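PDB 7P18: 3-oxosteroid 1-dehydrogenase from Sterolibacterium denitrificans, which probably catalyses the FAD-dependent dehydrogenation of 3-oxosteroids to 3-oxo-Delta(1)-steroids, with the electrons passed on to an acceptor. Local coordinates for residues Arg25-Gly30 and Leu221-Pro226; Gly520-Gly525 and Phe551-His556; Thr247-Lys252 and Leu258-Arg263. All blocks are in the same frame, centred on the assembly; numbering follows the deposited sequence.

Interaction 1: residues Arg25-Gly30 and Leu221-Pro226; sequences RAHDLG and LERKVP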
loop_
_atom_site.group_PDB
_atom_site.type_symbol
_atom_site.label_atom_id
_atom_site.label_comp_id
_atom_site.label_asym_id
_atom_site.label_seq_id
_atom_site.Cartn_x
_atom_site.Cartn_y
_atom_site.Cartn_z
ATOM N N ARG A 25 -15.047 7.638 14.176
ATOM C CA ARG A 25 -15.552 6.658 15.166
ATOM C C ARG A 25 -15.587 7.333 16.537
ATOM O O ARG A 25 -16.592 7.153 17.243
ATOM C CB ARG A 25 -14.729 5.372 15.171
ATOM C CG ARG A 25 -15.178 4.374 16.229
ATOM C CD ARG A 25 -16.560 3.833 15.938
ATOM N NE ARG A 25 -16.923 2.800 16.905
ATOM C CZ ARG A 25 -18.068 2.132 16.917
ATOM N NH1 ARG A 25 -19.005 2.335 15.996
ATOM N NH2 ARG A 25 -18.258 1.232 17.862
ATOM N N ALA A 26 -14.525 8.036 16.919
ATOM C CA ALA A 26 -14.429 8.724 18.229
ATOM C C ALA A 26 -15.579 9.737 18.310
ATOM O O ALA A 26 -16.291 9.771 19.332
ATOM C CB ALA A 26 -13.087 9.361 18.381
ATOM N N HIS A 27 -15.808 10.484 17.231
ATOM C CA HIS A 27 -16.932 11.435 17.152
ATOM C C HIS A 27 -18.250 10.693 17.396
ATOM O O HIS A 27 -19.040 11.153 18.267
ATOM C CB HIS A 27 -16.955 12.150 15.812
ATOM C CG HIS A 27 -18.086 13.114 15.702
ATOM N ND1 HIS A 27 -19.325 12.735 15.242
ATOM C CD2 HIS A 27 -18.153 14.434 15.970
ATOM C CE1 HIS A 27 -20.109 13.796 15.229
ATOM N NE2 HIS A 27 -19.397 14.849 15.642
ATOM N N ASP A 28 -18.481 9.581 16.698
ATOM C CA ASP A 28 -19.780 8.853 16.760
ATOM C C ASP A 28 -19.996 8.290 18.155
ATOM O O ASP A 28 -21.159 8.050 18.462
ATOM C CB ASP A 28 -19.904 7.783 15.688
ATOM C CG ASP A 28 -20.143 8.343 14.307
ATOM O OD1 ASP A 28 -20.427 9.562 14.210
ATOM O OD2 ASP A 28 -20.040 7.596 13.351
ATOM N N LEU A 29 -18.939 8.156 18.971
ATOM C CA LEU A 29 -19.013 7.661 20.371
ATOM C C LEU A 29 -19.110 8.832 21.357
ATOM O O LEU A 29 -19.066 8.570 22.557
ATOM C CB LEU A 29 -17.784 6.794 20.660
ATOM C CG LEU A 29 -17.703 5.474 19.878
ATOM C CD1 LEU A 29 -16.388 4.741 20.185
ATOM C CD2 LEU A 29 -18.911 4.577 20.188
ATOM N N GLY A 30 -19.233 10.069 20.866
ATOM C CA GLY A 30 -19.578 11.254 21.676
ATOM C C GLY A 30 -18.359 12.054 22.096
ATOM O O GLY A 30 -18.509 12.893 22.986
ATOM N N LEU A 221 -16.686 15.615 7.328
ATOM C CA LEU A 221 -17.419 16.856 6.954
ATOM C C LEU A 221 -18.830 16.791 7.525
ATOM O O LEU A 221 -19.227 17.736 8.174
ATOM C CB LEU A 221 -17.474 16.992 5.439
ATOM C CG LEU A 221 -16.306 17.709 4.792
ATOM C CD1 LEU A 221 -16.453 17.662 3.284
ATOM C CD2 LEU A 221 -16.208 19.148 5.288
ATOM N N GLU A 222 -19.536 15.685 7.306
ATOM C CA GLU A 222 -20.905 15.447 7.837
ATOM C C GLU A 222 -20.927 15.588 9.353
ATOM O O GLU A 222 -21.933 16.077 9.863
ATOM C CB GLU A 222 -21.404 14.069 7.431
ATOM C CG GLU A 222 -21.635 14.007 5.945
ATOM C CD GLU A 222 -22.682 13.002 5.523
ATOM O OE1 GLU A 222 -22.682 11.882 6.070
ATOM O OE2 GLU A 222 -23.506 13.367 4.661
ATOM N N ARG A 223 -19.872 15.172 10.051
ATOM C CA ARG A 223 -19.800 15.220 11.530
ATOM C C ARG A 223 -19.205 16.557 11.986
ATOM O O ARG A 223 -19.117 16.758 13.191
ATOM C CB ARG A 223 -18.963 14.045 12.057
ATOM C CG ARG A 223 -19.573 12.690 11.718
ATOM C CD ARG A 223 -18.577 11.548 11.742
ATOM N NE ARG A 223 -19.257 10.264 11.681
ATOM C CZ ARG A 223 -19.849 9.782 10.601
ATOM N NH1 ARG A 223 -19.823 10.443 9.454
ATOM N NH2 ARG A 223 -20.461 8.615 10.663
ATOM N N LYS A 224 -18.750 17.402 11.049
ATOM C CA LYS A 224 -18.116 18.711 11.343
ATOM C C LYS A 224 -16.891 18.515 12.222
ATOM O O LYS A 224 -16.653 19.337 13.111
ATOM C CB LYS A 224 -19.115 19.643 12.034
ATOM C CG LYS A 224 -20.401 19.890 11.256
ATOM C CD LYS A 224 -21.368 20.784 12.018
ATOM C CE LYS A 224 -22.752 20.826 11.404
ATOM N NZ LYS A 224 -22.810 21.760 10.253
ATOM N N VAL A 225 -16.108 17.473 11.968
ATOM C CA VAL A 225 -14.854 17.243 12.713
ATOM C C VAL A 225 -13.801 18.098 12.037
ATOM O O VAL A 225 -13.593 17.939 10.829
ATOM C CB VAL A 225 -14.457 15.757 12.701
ATOM C CG1 VAL A 225 -13.055 15.553 13.229
ATOM C CG2 VAL A 225 -15.464 14.912 13.460
ATOM N N PRO A 226 -13.143 19.028 12.770
ATOM C CA PRO A 226 -12.140 19.889 12.150
ATOM C C PRO A 226 -10.911 19.083 11.726
ATOM O O PRO A 226 -10.490 18.178 12.449
ATOM C CB PRO A 226 -11.811 20.926 13.232
ATOM C CG PRO A 226 -12.209 20.241 14.543
ATOM C CD PRO A 226 -13.382 19.369 14.174
#

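Interaction 2: residues Gly520-Gly525 and Phe551-His556; sequences GLYCIG and FRAANH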
loop_
_atom_site.group_PDB
_atom_site.type_symbol
_atom_site.label_atom_id
_atom_site.label_comp_id
_atom_site.label_asym_id
_atom_site.label_seq_id
_atom_site.Cartn_x
_atom_site.Cartn_y
_atom_site.Cartn_z
ATOM N N GLY A 520 -2.899 7.808 27.732
ATOM C CA GLY A 520 -3.313 8.872 26.801
ATOM C C GLY A 520 -2.773 8.730 25.367
ATOM O O GLY A 520 -3.123 9.584 24.526
ATOM N N LEU A 521 -1.908 7.757 25.082
ATOM C CA LEU A 521 -1.207 7.675 23.762
ATOM C C LEU A 521 -1.562 6.373 23.038
ATOM O O LEU A 521 -1.301 5.276 23.586
ATOM C CB LEU A 521 0.294 7.730 23.960
ATOM C CG LEU A 521 1.110 7.953 22.685
ATOM C CD1 LEU A 521 0.744 9.290 22.071
ATOM C CD2 LEU A 521 2.602 7.857 22.971
ATOM N N TYR A 522 -2.092 6.534 21.835
ATOM C CA TYR A 522 -2.468 5.453 20.914
ATOM C C TYR A 522 -1.653 5.631 19.633
ATOM O O TYR A 522 -1.200 6.751 19.347
ATOM C CB TYR A 522 -3.963 5.499 20.637
ATOM C CG TYR A 522 -4.805 5.307 21.877
ATOM C CD1 TYR A 522 -5.012 6.344 22.773
ATOM C CD2 TYR A 522 -5.356 4.066 22.181
ATOM C CE1 TYR A 522 -5.747 6.160 23.947
ATOM C CE2 TYR A 522 -6.118 3.879 23.328
ATOM C CZ TYR A 522 -6.329 4.929 24.210
ATOM O OH TYR A 522 -7.098 4.729 25.336
ATOM N N CYS A 523 -1.533 4.567 18.851
ATOM C CA CYS A 523 -0.739 4.603 17.610
ATOM C C CYS A 523 -1.251 3.529 16.659
ATOM O O CYS A 523 -1.467 2.380 17.107
ATOM C CB CYS A 523 0.726 4.423 17.932
ATOM S SG CYS A 523 1.813 4.541 16.481
ATOM N N ILE A 524 -1.456 3.908 15.396
ATOM C CA ILE A 524 -2.094 3.034 14.385
ATOM C C ILE A 524 -1.346 3.181 13.050
ATOM O O ILE A 524 -0.640 4.174 12.846
ATOM C CB ILE A 524 -3.584 3.380 14.260
ATOM C CG1 ILE A 524 -3.775 4.775 13.662
ATOM C CG2 ILE A 524 -4.311 3.242 15.595
ATOM C CD1 ILE A 524 -5.184 5.118 13.376
ATOM N N GLY A 525 -1.580 2.263 12.130
ATOM C CA GLY A 525 -1.005 2.330 10.782
ATOM C C GLY A 525 0.498 2.201 10.798
ATOM O O GLY A 525 1.057 1.524 11.691
ATOM N N PHE A 551 -10.239 2.144 14.761
ATOM C CA PHE A 551 -11.570 1.778 15.323
ATOM C C PHE A 551 -11.404 1.354 16.794
ATOM O O PHE A 551 -12.147 1.900 17.673
ATOM C CB PHE A 551 -12.162 0.714 14.407
ATOM C CG PHE A 551 -13.558 0.246 14.739
ATOM C CD1 PHE A 551 -14.665 0.996 14.356
ATOM C CD2 PHE A 551 -13.766 -0.982 15.354
ATOM C CE1 PHE A 551 -15.953 0.529 14.589
ATOM C CE2 PHE A 551 -15.049 -1.462 15.566
ATOM C CZ PHE A 551 -16.141 -0.690 15.232
ATOM N N ARG A 552 -10.517 0.400 17.074
ATOM C CA ARG A 552 -10.264 -0.086 18.464
ATOM C C ARG A 552 -9.739 1.052 19.359
ATOM O O ARG A 552 -10.135 1.075 20.529
ATOM C CB ARG A 552 -9.361 -1.310 18.499
ATOM C CG ARG A 552 -9.978 -2.563 17.875
ATOM C CD ARG A 552 -9.171 -3.816 18.197
ATOM N NE ARG A 552 -9.145 -4.092 19.633
ATOM C CZ ARG A 552 -9.970 -4.927 20.298
ATOM N NH1 ARG A 552 -10.893 -5.629 19.664
ATOM N NH2 ARG A 552 -9.823 -5.072 21.611
ATOM N N ALA A 553 -8.873 1.954 18.866
ATOM C CA ALA A 553 -8.378 3.090 19.667
ATOM C C ALA A 553 -9.564 3.938 20.123
ATOM O O ALA A 553 -9.636 4.252 21.342
ATOM C CB ALA A 553 -7.373 3.948 18.910
ATOM N N ALA A 554 -10.410 4.361 19.194
ATOM C CA ALA A 554 -11.571 5.227 19.470
ATOM C C ALA A 554 -12.476 4.495 20.472
ATOM O O ALA A 554 -12.877 5.103 21.469
ATOM C CB ALA A 554 -12.332 5.548 18.227
ATOM N N ASN A 555 -12.719 3.217 20.251
ATOM C CA ASN A 555 -13.583 2.392 21.143
ATOM C C ASN A 555 -12.986 2.395 22.552
ATOM O O ASN A 555 -13.753 2.578 23.530
ATOM C CB ASN A 555 -13.753 0.974 20.596
ATOM C CG ASN A 555 -14.602 0.871 19.362
ATOM O OD1 ASN A 555 -15.288 1.823 18.953
ATOM N ND2 ASN A 555 -14.564 -0.303 18.742
ATOM N N HIS A 556 -11.670 2.229 22.679
ATOM C CA HIS A 556 -11.006 2.131 23.989
ATOM C C HIS A 556 -11.131 3.466 24.717
ATOM O O HIS A 556 -11.425 3.472 25.953
ATOM C CB HIS A 556 -9.557 1.681 23.862
ATOM C CG HIS A 556 -8.939 1.402 25.186
ATOM N ND1 HIS A 556 -8.249 2.354 25.887
ATOM C CD2 HIS A 556 -8.968 0.285 25.959
ATOM C CE1 HIS A 556 -7.831 1.822 27.028
ATOM N NE2 HIS A 556 -8.216 0.533 27.056
#

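Interaction 3: residues Thr247-Lys252 and Leu258-Arg263; sequences TGIVVK and LQLTAR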
loop_
_atom_site.group_PDB
_atom_site.type_symbol
_atom_site.label_atom_id
_atom_site.label_comp_id
_atom_site.label_asym_id
_atom_site.label_seq_id
_atom_site.Cartn_x
_atom_site.Cartn_y
_atom_site.Cartn_z
ATOM N N THR A 247 -0.904 14.343 27.519
ATOM C CA THR A 247 -2.057 15.244 27.786
ATOM C C THR A 247 -2.308 16.161 26.593
ATOM O O THR A 247 -3.301 16.920 26.627
ATOM C CB THR A 247 -1.797 16.063 29.056
ATOM O OG1 THR A 247 -0.575 16.773 28.860
ATOM C CG2 THR A 247 -1.640 15.180 30.268
ATOM N N GLY A 248 -1.453 16.091 25.560
ATOM C CA GLY A 248 -1.611 16.948 24.380
ATOM C C GLY A 248 -0.432 16.873 23.430
ATOM O O GLY A 248 0.439 16.012 23.598
ATOM N N ILE A 249 -0.396 17.797 22.471
ATOM C CA ILE A 249 0.713 17.902 21.493
ATOM C C ILE A 249 1.064 19.375 21.296
ATOM O O ILE A 249 0.199 20.218 21.504
ATOM C CB ILE A 249 0.322 17.255 20.152
ATOM C CG1 ILE A 249 -0.841 17.973 19.469
ATOM C CG2 ILE A 249 0.030 15.774 20.358
ATOM C CD1 ILE A 249 -1.133 17.513 18.048
ATOM N N VAL A 250 2.275 19.617 20.819
ATOM C CA VAL A 250 2.673 20.908 20.177
ATOM C C VAL A 250 2.632 20.717 18.660
ATOM O O VAL A 250 3.265 19.756 18.164
ATOM C CB VAL A 250 4.084 21.326 20.615
ATOM C CG1 VAL A 250 4.440 22.692 20.030
ATOM C CG2 VAL A 250 4.232 21.294 22.143
ATOM N N VAL A 251 1.949 21.616 17.965
ATOM C CA VAL A 251 1.990 21.733 16.487
ATOM C C VAL A 251 2.588 23.091 16.088
ATOM O O VAL A 251 2.762 23.980 16.950
ATOM C CB VAL A 251 0.602 21.554 15.864
ATOM C CG1 VAL A 251 0.049 20.166 16.190
ATOM C CG2 VAL A 251 -0.369 22.670 16.283
ATOM N N LYS A 252 2.919 23.203 14.812
ATOM C CA LYS A 252 3.295 24.467 14.124
ATOM C C LYS A 252 2.112 24.841 13.236
ATOM O O LYS A 252 1.832 24.118 12.293
ATOM C CB LYS A 252 4.608 24.261 13.376
ATOM C CG LYS A 252 5.296 25.529 12.906
ATOM C CD LYS A 252 6.503 25.268 12.013
ATOM C CE LYS A 252 6.570 26.210 10.824
ATOM N NZ LYS A 252 7.975 26.497 10.459
ATOM N N LEU A 258 1.986 26.002 18.781
ATOM C CA LEU A 258 0.656 26.074 19.425
ATOM C C LEU A 258 0.477 24.816 20.276
ATOM O O LEU A 258 0.765 23.682 19.753
ATOM C CB LEU A 258 -0.412 26.201 18.342
ATOM C CG LEU A 258 -1.850 26.218 18.845
ATOM C CD1 LEU A 258 -2.088 27.390 19.793
ATOM C CD2 LEU A 258 -2.813 26.266 17.679
ATOM N N GLN A 259 0.096 24.996 21.542
ATOM C CA GLN A 259 -0.096 23.891 22.517
ATOM C C GLN A 259 -1.543 23.460 22.436
ATOM O O GLN A 259 -2.398 24.301 22.574
ATOM C CB GLN A 259 0.256 24.272 23.960
ATOM C CG GLN A 259 1.694 24.736 24.107
ATOM C CD GLN A 259 2.371 24.102 25.297
ATOM O OE1 GLN A 259 1.788 23.975 26.376
ATOM N NE2 GLN A 259 3.604 23.663 25.089
ATOM N N LEU A 260 -1.793 22.167 22.194
ATOM C CA LEU A 260 -3.156 21.610 22.085
ATOM C C LEU A 260 -3.352 20.584 23.196
ATOM O O LEU A 260 -2.449 19.785 23.410
ATOM C CB LEU A 260 -3.306 20.964 20.702
ATOM C CG LEU A 260 -3.185 21.911 19.508
ATOM C CD1 LEU A 260 -3.332 21.145 18.207
ATOM C CD2 LEU A 260 -4.250 22.995 19.564
ATOM N N THR A 261 -4.491 20.615 23.876
ATOM C CA THR A 261 -4.775 19.680 24.988
ATOM C C THR A 261 -5.718 18.590 24.493
ATOM O O THR A 261 -6.728 18.934 23.853
ATOM C CB THR A 261 -5.350 20.428 26.205
ATOM O OG1 THR A 261 -4.320 21.312 26.654
ATOM C CG2 THR A 261 -5.736 19.511 27.340
ATOM N N ALA A 262 -5.394 17.339 24.830
ATOM C CA ALA A 262 -6.267 16.167 24.599
ATOM C C ALA A 262 -6.695 15.635 25.964
ATOM O O ALA A 262 -5.839 15.101 26.656
ATOM C CB ALA A 262 -5.533 15.096 23.806
ATOM N N ARG A 263 -7.956 15.819 26.327
ATOM C CA ARG A 263 -8.483 15.363 27.642
ATOM C C ARG A 263 -8.395 13.834 27.751
ATOM O O ARG A 263 -8.114 13.345 28.851
ATOM C CB ARG A 263 -9.943 15.761 27.822
ATOM C CG ARG A 263 -10.194 17.257 27.720
ATOM C CD ARG A 263 -11.533 17.610 28.319
ATOM N NE ARG A 263 -11.944 18.971 27.994
ATOM C CZ ARG A 263 -12.656 19.325 26.933
ATOM N NH1 ARG A 263 -13.021 18.441 26.018
ATOM N NH2 ARG A 263 -12.975 20.596 26.771
#

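Interaction 1: residues Arg25-Gly30 and Leu221-Pro226
A chi1 of 180° points the His-27 ring away from its own backbone N and out from helix 17-28 toward Arg-223, whose CG sits beside the backbone N and whose chain runs extended from CG to NE past the imidazole to Asp-28. The aliphatic base of the arginine lies over one face of the ring: Arg-223 CB is 3.5 Å from the His-27 ring centroid and 18° off its normal, a CH-pi contact. Val-225 CG2 approaches the same ring obliquely, 3.9 Å from His-27 CG. Beyond the ring, NE and NH2 of the guanidinium each take one carboxylate oxygen. Arg-223 NH2 meets Asp-28 OD2 at 2.9 Å, close to the guanidinium plane and on the syn lone pair. Arg-223 NE reaches Asp-28 OD1, also at 2.9 Å, but from above the carboxylate plane, because the two flat groups are turned 42° apart. Asp-28 OD2 also bonds to the hydroxyl of Tyr-100, while Arg-223 NH2 and NH1 bond to the carbonyls of Asn-104 and Ala-219. Two helix ends are thereby joined, each finished by a Schellman motif, with Gly-30 and Lys-224 at positive phi. Val-225 and Ala-26 both rest on Val-33 of strand 33-36, strand 227-228 pairs beside that strand, and helix 543-559 packs against Arg-25 and Leu-29.

Interaction 2: residues Gly520-Gly525 and Phe551-His556
Tyr-522 contributes the most surface to this contact, followed by Ala-553 and then His-556, and together they join strand 521-523 to helix 543-559. The CA atoms of Tyr-522 and Ala-553 lie 6.5 Å apart, and the small alanine lets the tyrosine ring lie close along the helix: Ala-553 CB is 3.8 Å from Tyr-522 CD2 and 4.1 Å from Tyr-522 CB, approaching the ring obliquely. One turn further on, a chi1 of -172° turns the His-556 ring away from its own amide nitrogen, toward the phenol end. Tyr-522 OH and His-556 ND1 are 2.7 Å apart in a hydrogen bond for which either could be the donor. Each group lies near the plane of the other's ring, at its edge. The rings themselves meet rim to rim, with centroids 5.8 Å apart and planes at 57°, which rules out a stack; the polar bond fixes the pair. Strand 521-523 ends the five-stranded parallel sheet of the Rossmann-type FAD-binding fold beside strand 265-268, against whose Val-267 Tyr-522 also packs. Strand 509-511 reaches both aromatic residues through Arg-509, and helix 17-28 meets helix 543-559 at Phe-551 and Ala-554.

Interaction 3: residues Thr247-Lys252 and Leu258-Arg263
Ile-249 and Leu-260 form a hydrogen-bonded antiparallel pair in which both amides and both carbonyls are used: Leu-260 N donates to Ile-249 O at 2.9 Å, almost in line with the carbonyl (C=O...N 176°), and Ile-249 N to Leu-260 O at 3.0 Å. Val-251 and Leu-258 repeat this, Leu-258 N to Val-251 O at 2.8 Å and Val-251 N to Leu-258 O at 3.0 Å. A fifth bond, Ala-262 N to Thr-247 O, comes from 36° above the carbonyl plane. Between these rungs the pairs Gly-248/Thr-261 and Val-250/Gln-259 are non-hydrogen-bonded, though Gly-248 CA makes a CA-H...O contact of 3.1 Å with Leu-260 O. Strand 233-239 serves the outward backbone: Val-250 bonds to Ser-235 and Glu-234, Thr-247 and Gly-248 face Ile-237 in a classic beta bulge, and Thr-247 OG1 makes a weak hydrogen bond to Ile-237 O. On one face Val-251 CG2, set between its backbone N and carbonyl carbon (chi1 -61°), packs 3.8 Å from Leu-260 CD1; Ile-249 touches FAD-binding Phe-233 and, with Leu-260, Ile-11 of strand 10-13. The five cross-strand bonds thus set the register, those to strand 233-239 hold the hairpin in its sheet, and apolar side chains join that sheet to the Rossmann sheet.

How the interactions relate
Interactions 1 and 2 share a boundary: Arg-25 NE of helix 17-28 bonds to Asn-555 OD1 of helix 543-559 at 2.8 Å, and Ala-26 packs on Ala-554, so the two contacts meet where helix 17-28 packs on helix 543-559. Interaction 3 touches neither, its nearest atoms being about 8 Å from interaction 1 and about 6 Å from interaction 2. Burial and chemistry differ. Interaction 2 is buried and rests on a single tyrosine-histidine hydrogen bond plus apolar packing; interaction 1 is partly buried and relies on a salt bridge between helix ends; interaction 3, the largest at 426 Å², is held by backbone bonds, with Ile-249, Val-251 and Leu-260 buried on one face and Gln-259 exposed on the other.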